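Long-range contacts in spore coat polysaccharide biosynthesis protein SpsE (PDB 1VLI), which probably makes a sialic-acid-like sugar by N-acylneuraminate-9-phosphate synthase chemistry, as a step in building the spore coat polysaccharide: residues F223-E228 against I245-T250; V29-E34 against G57-K62. All coordinates share one frame; numbering follows the deposited sequence.

Contact 1: F223-E228 against I245-T250; sequences FSDHSE and IEKHFT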
ATOM      1  N   PHE A 223      11.137  -1.922   0.276  1.00 53.30           N
ATOM      2  CA  PHE A 223      11.098  -1.402  -1.090  1.00 55.22           C
ATOM      3  C   PHE A 223      10.085  -2.182  -1.932  1.00 57.31           C
ATOM      4  O   PHE A 223      10.251  -3.385  -2.119  1.00 53.36           O
ATOM      5  CB  PHE A 223      12.489  -1.569  -1.697  1.00 53.36           C
ATOM      6  CG  PHE A 223      12.620  -1.090  -3.120  1.00 56.69           C
ATOM      7  CD1 PHE A 223      12.278   0.217  -3.474  1.00 58.05           C
ATOM      8  CD2 PHE A 223      13.182  -1.923  -4.093  1.00 49.47           C
ATOM      9  CE1 PHE A 223      12.432   0.687  -4.790  1.00 60.45           C
ATOM     10  CE2 PHE A 223      13.340  -1.474  -5.421  1.00 52.95           C
ATOM     11  CZ  PHE A 223      12.977  -0.159  -5.771  1.00 61.66           C
ATOM     12  N   SER A 224       9.034  -1.515  -2.421  1.00 58.41           N
ATOM     13  CA  SER A 224       8.196  -2.122  -3.468  1.00 57.27           C
ATOM     14  C   SER A 224       8.791  -1.726  -4.803  1.00 56.06           C
ATOM     15  O   SER A 224       8.900  -0.530  -5.112  1.00 52.61           O
ATOM     16  CB  SER A 224       6.739  -1.694  -3.400  1.00 56.93           C
ATOM     17  OG  SER A 224       6.294  -1.681  -2.057  1.00 72.44           O
ATOM     18  N   ASP A 225       9.165  -2.749  -5.574  1.00 53.11           N
ATOM     19  CA  ASP A 225       9.919  -2.597  -6.796  1.00 54.63           C
ATOM     20  C   ASP A 225       9.026  -2.650  -8.012  1.00 55.91           C
ATOM     21  O   ASP A 225       8.395  -3.676  -8.270  1.00 59.33           O
ATOM     22  CB  ASP A 225      10.989  -3.684  -6.865  1.00 51.90           C
ATOM     23  CG  ASP A 225      11.955  -3.485  -8.018  1.00 59.64           C
ATOM     24  OD1 ASP A 225      11.963  -2.402  -8.644  1.00 66.88           O
ATOM     25  OD2 ASP A 225      12.763  -4.366  -8.367  1.00 66.32           O
ATOM     26  N   HIS A 226       8.975  -1.550  -8.757  1.00 56.24           N
ATOM     27  CA  HIS A 226       8.188  -1.476  -9.984  1.00 58.84           C
ATOM     28  C   HIS A 226       9.012  -1.530 -11.270  1.00 60.83           C
ATOM     29  O   HIS A 226       8.473  -1.370 -12.363  1.00 62.68           O
ATOM     30  CB  HIS A 226       7.289  -0.238  -9.989  1.00 61.07           C
ATOM     31  CG  HIS A 226       6.138  -0.328  -9.041  1.00 67.33           C
ATOM     32  ND1 HIS A 226       5.717   0.736  -8.277  1.00 75.61           N
ATOM     33  CD2 HIS A 226       5.330  -1.366  -8.720  1.00 76.57           C
ATOM     34  CE1 HIS A 226       4.692   0.362  -7.534  1.00 78.95           C
ATOM     35  NE2 HIS A 226       4.440  -0.910  -7.781  1.00 75.62           N
ATOM     36  N   SER A 227      10.312  -1.762 -11.135  1.00 62.62           N
ATOM     37  CA  SER A 227      11.210  -1.901 -12.277  1.00 60.73           C
ATOM     38  C   SER A 227      11.153  -3.305 -12.861  1.00 60.10           C
ATOM     39  O   SER A 227      10.884  -4.271 -12.142  1.00 60.26           O
ATOM     40  CB  SER A 227      12.637  -1.627 -11.841  1.00 60.65           C
ATOM     41  OG  SER A 227      13.135  -2.715 -11.078  1.00 56.72           O
ATOM     42  N   GLU A 228      11.458  -3.394 -14.154  1.00 59.43           N
ATOM     43  CA  GLU A 228      11.358  -4.615 -14.955  1.00 61.98           C
ATOM     44  C   GLU A 228      12.345  -5.722 -14.583  1.00 62.74           C
ATOM     45  O   GLU A 228      11.963  -6.887 -14.431  1.00 64.84           O
ATOM     46  CB  GLU A 228      11.551  -4.285 -16.440  1.00 61.81           C
ATOM     47  CG  GLU A 228      10.429  -3.484 -17.083  1.00 70.55           C
ATOM     48  CD  GLU A 228      10.473  -3.568 -18.601  1.00 80.78           C
ATOM     49  OE1 GLU A 228      10.254  -4.679 -19.130  1.00 89.28           O
ATOM     50  OE2 GLU A 228      10.723  -2.537 -19.266  1.00 82.09           O
ATOM     51  N   ILE A 245      10.817  -6.695   0.439  1.00 56.27           N
ATOM     52  CA  ILE A 245      10.818  -6.430  -1.004  1.00 54.06           C
ATOM     53  C   ILE A 245       9.485  -6.885  -1.522  1.00 56.37           C
ATOM     54  O   ILE A 245       9.053  -8.002  -1.219  1.00 59.21           O
ATOM     55  CB  ILE A 245      11.941  -7.218  -1.749  1.00 51.34           C
ATOM     56  CG1 ILE A 245      13.341  -6.877  -1.249  1.00 53.03           C
ATOM     57  CG2 ILE A 245      11.870  -7.029  -3.279  1.00 49.15           C
ATOM     58  CD1 ILE A 245      13.777  -5.316  -1.437  1.00 39.05           C
ATOM     59  N   GLU A 246       8.845  -6.037  -2.315  1.00 55.75           N
ATOM     60  CA  GLU A 246       7.615  -6.400  -3.003  1.00 59.72           C
ATOM     61  C   GLU A 246       7.890  -6.315  -4.519  1.00 58.91           C
ATOM     62  O   GLU A 246       8.471  -5.318  -5.000  1.00 51.64           O
ATOM     63  CB  GLU A 246       6.518  -5.434  -2.587  1.00 59.64           C
ATOM     64  CG  GLU A 246       5.092  -5.839  -2.912  1.00 66.99           C
ATOM     65  CD  GLU A 246       4.087  -4.748  -2.545  1.00 68.13           C
ATOM     66  OE1 GLU A 246       4.468  -3.752  -1.868  1.00 77.44           O
ATOM     67  OE2 GLU A 246       2.906  -4.876  -2.942  1.00 87.88           O
ATOM     68  N   LYS A 247       7.524  -7.376  -5.255  1.00 55.98           N
ATOM     69  CA  LYS A 247       7.623  -7.392  -6.722  1.00 56.32           C
ATOM     70  C   LYS A 247       6.392  -8.059  -7.319  1.00 58.91           C
ATOM     71  O   LYS A 247       5.912  -9.068  -6.764  1.00 57.21           O
ATOM     72  CB  LYS A 247       8.877  -8.162  -7.155  1.00 56.98           C
ATOM     73  CG  LYS A 247       9.321  -7.974  -8.613  1.00 55.73           C
ATOM     74  CD  LYS A 247      10.305  -6.843  -8.789  1.00 54.14           C
ATOM     75  CE  LYS A 247      11.112  -7.013 -10.075  1.00 57.64           C
ATOM     76  NZ  LYS A 247      11.956  -5.804 -10.337  1.00 54.54           N
ATOM     77  N   HIS A 248       5.882  -7.502  -8.428  1.00 58.17           N
ATOM     78  CA  HIS A 248       4.781  -8.130  -9.176  1.00 55.68           C
ATOM     79  C   HIS A 248       5.284  -9.382  -9.888  1.00 57.06           C
ATOM     80  O   HIS A 248       6.433  -9.416 -10.381  1.00 51.73           O
ATOM     81  CB  HIS A 248       4.189  -7.204 -10.226  1.00 54.10           C
ATOM     82  CG  HIS A 248       3.527  -5.988  -9.660  1.00 64.53           C
ATOM     83  ND1 HIS A 248       2.182  -5.740  -9.814  1.00 65.24           N
ATOM     84  CD2 HIS A 248       4.025  -4.944  -8.951  1.00 65.15           C
ATOM     85  CE1 HIS A 248       1.877  -4.598  -9.220  1.00 77.48           C
ATOM     86  NE2 HIS A 248       2.977  -4.093  -8.690  1.00 75.39           N
ATOM     87  N   PHE A 249       4.427 -10.408  -9.918  1.00 54.21           N
ATOM     88  CA  PHE A 249       4.686 -11.580 -10.722  1.00 55.91           C
ATOM     89  C   PHE A 249       3.421 -12.056 -11.429  1.00 58.09           C
ATOM     90  O   PHE A 249       2.305 -11.722 -11.037  1.00 56.18           O
ATOM     91  CB  PHE A 249       5.299 -12.703  -9.883  1.00 56.42           C
ATOM     92  CG  PHE A 249       4.300 -13.514  -9.100  1.00 53.14           C
ATOM     93  CD1 PHE A 249       3.673 -12.974  -7.986  1.00 53.00           C
ATOM     94  CD2 PHE A 249       4.020 -14.833  -9.461  1.00 56.25           C
ATOM     95  CE1 PHE A 249       2.774 -13.709  -7.245  1.00 53.66           C
ATOM     96  CE2 PHE A 249       3.113 -15.604  -8.727  1.00 56.97           C
ATOM     97  CZ  PHE A 249       2.480 -15.048  -7.620  1.00 58.64           C
ATOM     98  N   THR A 250       3.617 -12.814 -12.494  1.00 60.46           N
ATOM     99  CA  THR A 250       2.516 -13.376 -13.247  1.00 63.21           C
ATOM    100  C   THR A 250       2.871 -14.815 -13.546  1.00 62.62           C
ATOM    101  O   THR A 250       3.952 -15.266 -13.191  1.00 62.85           O
ATOM    102  CB  THR A 250       2.263 -12.580 -14.541  1.00 64.40           C
ATOM    103  OG1 THR A 250       1.235 -13.229 -15.302  1.00 66.73           O
ATOM    104  CG2 THR A 250       3.500 -12.632 -15.471  1.00 63.76           C
TER
HETATM  105  O   HOH W   1       7.191  -5.167 -10.044  1.00 52.19           O
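S224 and E246 face each other on neighbouring parallel strands of the NeuB-family TIM barrel. Strands 220-225 and 244-248 flank helix 232-239 in a beta-alpha-beta unit, and their short segments run 15° from parallel. E246 N donates to F223 O at 3.0 Å, and D225 N donates to E246 O at 2.7 Å. Beyond them a water takes over, accepting from H248 N and donating to D225 O.

Of the polar side chains, S224 OG donates to E246 OE1 at 2.8 Å, on the anti side of the carboxylate and somewhat out of its plane. The other oxygen of E246 pairs with K62. The F223 and D225 side chains lie on the other face of the sheet, with that of K247. K247 bends at chi2 (91°), which lays its chain alongside D225. Its NZ forms a salt bridge to D225 OD2 at 2.6 Å, meeting it from above the carboxylate plane. The same NZ donates to S227 O at 2.6 Å and to H229 O, so three oxygens grip the ammonium. D225 OD1 closes an Asx turn with S227 N and also accepts from S227 OG.

Apolar contact is slight: I245 CD1 reaches F223 CB.

H226 and H248 belong to the zinc site at the C-terminal ends of the strands. Their rings meet rim to rim, with planes at 51°. H226 ND1 is bonded to V194 O, and H226 CD2 lies 3.6 Å from H248 NE2.

Contact 2: V29-E34 against G57-K62; sequences VFIIAE and GADAVK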
ATOM      1  N   VAL A  29      15.223 -11.034   4.926  1.00 54.74           N
ATOM      2  CA  VAL A  29      14.357 -10.139   4.163  1.00 51.90           C
ATOM      3  C   VAL A  29      13.005 -10.815   3.933  1.00 54.11           C
ATOM      4  O   VAL A  29      12.951 -11.995   3.606  1.00 53.14           O
ATOM      5  CB  VAL A  29      15.019  -9.684   2.833  1.00 51.25           C
ATOM      6  CG1 VAL A  29      14.064  -8.764   2.018  1.00 45.27           C
ATOM      7  CG2 VAL A  29      16.319  -8.904   3.136  1.00 48.73           C
ATOM      8  N   PHE A  30      11.919 -10.072   4.144  1.00 55.01           N
ATOM      9  CA  PHE A  30      10.559 -10.601   3.969  1.00 53.23           C
ATOM     10  C   PHE A  30      10.101 -10.281   2.547  1.00 52.28           C
ATOM     11  O   PHE A  30       9.975  -9.083   2.164  1.00 47.15           O
ATOM     12  CB  PHE A  30       9.616  -9.986   5.009  1.00 53.53           C
ATOM     13  CG  PHE A  30       8.253 -10.622   5.050  1.00 53.51           C
ATOM     14  CD1 PHE A  30       8.013 -11.770   5.798  1.00 58.10           C
ATOM     15  CD2 PHE A  30       7.201 -10.049   4.349  1.00 55.41           C
ATOM     16  CE1 PHE A  30       6.718 -12.370   5.811  1.00 52.77           C
ATOM     17  CE2 PHE A  30       5.940 -10.592   4.367  1.00 42.10           C
ATOM     18  CZ  PHE A  30       5.693 -11.787   5.099  1.00 54.58           C
ATOM     19  N   ILE A  31       9.875 -11.346   1.767  1.00 48.03           N
ATOM     20  CA  ILE A  31       9.571 -11.216   0.328  1.00 46.82           C
ATOM     21  C   ILE A  31       8.117 -11.413   0.001  1.00 49.61           C
ATOM     22  O   ILE A  31       7.523 -12.484   0.282  1.00 49.46           O
ATOM     23  CB  ILE A  31      10.447 -12.159  -0.549  1.00 46.35           C
ATOM     24  CG1 ILE A  31      11.912 -12.001  -0.215  1.00 45.77           C
ATOM     25  CG2 ILE A  31      10.197 -11.898  -2.040  1.00 45.55           C
ATOM     26  CD1 ILE A  31      12.813 -13.044  -0.798  1.00 48.44           C
ATOM     27  N   ILE A  32       7.545 -10.381  -0.618  1.00 52.10           N
ATOM     28  CA  ILE A  32       6.121 -10.361  -0.979  1.00 49.60           C
ATOM     29  C   ILE A  32       5.982 -10.489  -2.490  1.00 53.63           C
ATOM     30  O   ILE A  32       6.390  -9.588  -3.238  1.00 50.97           O
ATOM     31  CB  ILE A  32       5.511  -9.080  -0.517  1.00 46.40           C
ATOM     32  CG1 ILE A  32       5.772  -8.857   0.975  1.00 57.91           C
ATOM     33  CG2 ILE A  32       4.022  -9.004  -0.777  1.00 32.96           C
ATOM     34  CD1 ILE A  32       5.496  -7.374   1.417  1.00 47.88           C
ATOM     35  N   ALA A  33       5.434 -11.623  -2.947  1.00 52.17           N
ATOM     36  CA  ALA A  33       5.098 -11.735  -4.359  1.00 52.79           C
ATOM     37  C   ALA A  33       3.712 -11.148  -4.592  1.00 56.39           C
ATOM     38  O   ALA A  33       2.738 -11.584  -3.978  1.00 61.94           O
ATOM     39  CB  ALA A  33       5.174 -13.150  -4.807  1.00 53.68           C
ATOM     40  N   GLU A  34       3.628 -10.158  -5.474  1.00 57.63           N
ATOM     41  CA  GLU A  34       2.416  -9.372  -5.672  1.00 59.96           C
ATOM     42  C   GLU A  34       1.693  -9.860  -6.949  1.00 61.21           C
ATOM     43  O   GLU A  34       2.118  -9.594  -8.090  1.00 59.16           O
ATOM     44  CB  GLU A  34       2.780  -7.858  -5.617  1.00 64.57           C
ATOM     45  CG  GLU A  34       2.045  -6.853  -6.501  1.00 71.06           C
ATOM     46  CD  GLU A  34       0.697  -6.420  -5.962  1.00 86.71           C
ATOM     47  OE1 GLU A  34      -0.100  -7.277  -5.501  1.00 91.21           O
ATOM     48  OE2 GLU A  34       0.424  -5.205  -6.034  1.00 90.86           O
ATOM     49  N   GLY A  57      10.079 -19.464  -3.439  1.00 56.62           N
ATOM     50  CA  GLY A  57      10.578 -19.228  -2.074  1.00 57.10           C
ATOM     51  C   GLY A  57      10.265 -17.823  -1.530  1.00 58.77           C
ATOM     52  O   GLY A  57      10.997 -17.289  -0.693  1.00 60.67           O
ATOM     53  N   ALA A  58       9.189 -17.216  -2.018  1.00 55.91           N
ATOM     54  CA  ALA A  58       8.642 -16.004  -1.437  1.00 54.33           C
ATOM     55  C   ALA A  58       8.010 -16.277  -0.065  1.00 54.25           C
ATOM     56  O   ALA A  58       7.647 -17.420   0.250  1.00 59.81           O
ATOM     57  CB  ALA A  58       7.648 -15.399  -2.384  1.00 50.24           C
ATOM     58  N   ASP A  59       7.880 -15.234   0.743  1.00 53.75           N
ATOM     59  CA  ASP A  59       7.331 -15.353   2.090  1.00 53.78           C
ATOM     60  C   ASP A  59       5.839 -15.162   2.103  1.00 54.37           C
ATOM     61  O   ASP A  59       5.127 -15.713   2.950  1.00 57.27           O
ATOM     62  CB  ASP A  59       7.955 -14.290   2.991  1.00 52.26           C
ATOM     63  CG  ASP A  59       9.370 -14.618   3.335  1.00 60.73           C
ATOM     64  OD1 ASP A  59       9.556 -15.694   3.961  1.00 60.71           O
ATOM     65  OD2 ASP A  59      10.359 -13.903   2.992  1.00 59.63           O
ATOM     66  N   ALA A  60       5.374 -14.341   1.174  1.00 53.22           N
ATOM     67  CA  ALA A  60       4.012 -13.840   1.190  1.00 53.48           C
ATOM     68  C   ALA A  60       3.554 -13.790  -0.243  1.00 53.42           C
ATOM     69  O   ALA A  60       4.381 -13.660  -1.162  1.00 53.33           O
ATOM     70  CB  ALA A  60       3.965 -12.412   1.806  1.00 47.82           C
ATOM     71  N   VAL A  61       2.242 -13.878  -0.433  1.00 50.58           N
ATOM     72  CA  VAL A  61       1.658 -13.695  -1.748  1.00 51.13           C
ATOM     73  C   VAL A  61       0.532 -12.725  -1.549  1.00 53.04           C
ATOM     74  O   VAL A  61      -0.257 -12.851  -0.601  1.00 56.11           O
ATOM     75  CB  VAL A  61       1.156 -15.028  -2.371  1.00 52.82           C
ATOM     76  CG1 VAL A  61       0.038 -15.621  -1.518  1.00 52.31           C
ATOM     77  CG2 VAL A  61       0.695 -14.817  -3.840  1.00 44.94           C
ATOM     78  N   LYS A  62       0.476 -11.720  -2.419  1.00 55.07           N
ATOM     79  CA  LYS A  62      -0.465 -10.638  -2.248  1.00 52.79           C
ATOM     80  C   LYS A  62      -1.471 -10.536  -3.406  1.00 53.90           C
ATOM     81  O   LYS A  62      -1.052 -10.456  -4.581  1.00 52.89           O
ATOM     82  CB  LYS A  62       0.304  -9.337  -2.076  1.00 53.83           C
ATOM     83  CG  LYS A  62      -0.600  -8.137  -2.261  1.00 51.28           C
ATOM     84  CD  LYS A  62      -0.454  -7.185  -1.150  1.00 53.89           C
ATOM     85  CE  LYS A  62       0.620  -6.131  -1.518  1.00 62.62           C
ATOM     86  NZ  LYS A  62       0.187  -5.283  -2.655  1.00 57.28           N
TER
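F30 lays one face of its ring over D59, in the loop just before strand 60-63. The contact joins strand 30-36 to strand 60-63, its parallel neighbour in the barrel, in a beta-alpha-beta unit with helix 43-56 between them. D59 CB sits 3.9 Å from the centroid of the F30 ring, a CH-pi contact displaced toward the rim. The D59 carboxylate lies nearly parallel to that ring, with the planes 10° apart. A60 CB comes obliquely to the same ring, 3.7 Å from F30 CE2.

The D59 side chain reaches across to the start of strand 30-36. Its CG stands beside the backbone N (chi1 -73°), and OD2 accepts from I31 N at 2.9 Å on its anti lone pair. The bond is nearly straight. I31 O is gripped in turn by D59 N and A60 N. With an alanine here in place of D59, I31 N would probably lose its acceptor, and R277 and K21 would lose their carboxylate mate.

Farther along, A33 N donates to A60 O, and K62 N donates to A33 O at 2.8 Å. A33 CB meets A58 CB on the face covered by helix 266-285. I32 CG2 touches K62 CB on the barrel's inner face.

K62 and E34 cross at an oblique angle. K62 bends at every torsion after the first, and its NZ makes a long, weak salt bridge to E34 OE2 at 3.4 Å. The stronger partner of NZ is E246.

Charges therefore collect at both ends. D59 ties the start of strand 30-36 to helix 266-285 through R277, and to strand 21-24 through K21. K62 lies between the carboxylates of E34 and E246, and E34 lies near the zinc ion.

Overall arrangement
Both contacts belong to one parallel barrel sheet, and their centres lie 10 Å apart. Contact 2 comes first along the chain and closes before contact 1 opens. Strands 30-36 and 244-248 are neighbours, so the first and last strands of the barrel meet here and close it. The order across this part is 60-63, 30-36, 244-248, 220-225. A salt bridge from K62 NZ to E246 OE2, 2.8 Å long, links the two contacts inside the barrel. On the outer face F249 packs on A33. H248 also touches E34. The C-terminal ends of strands in both contacts lie near the zinc ion, while contact 2 also reaches the opposite, N-terminal end of the sheet.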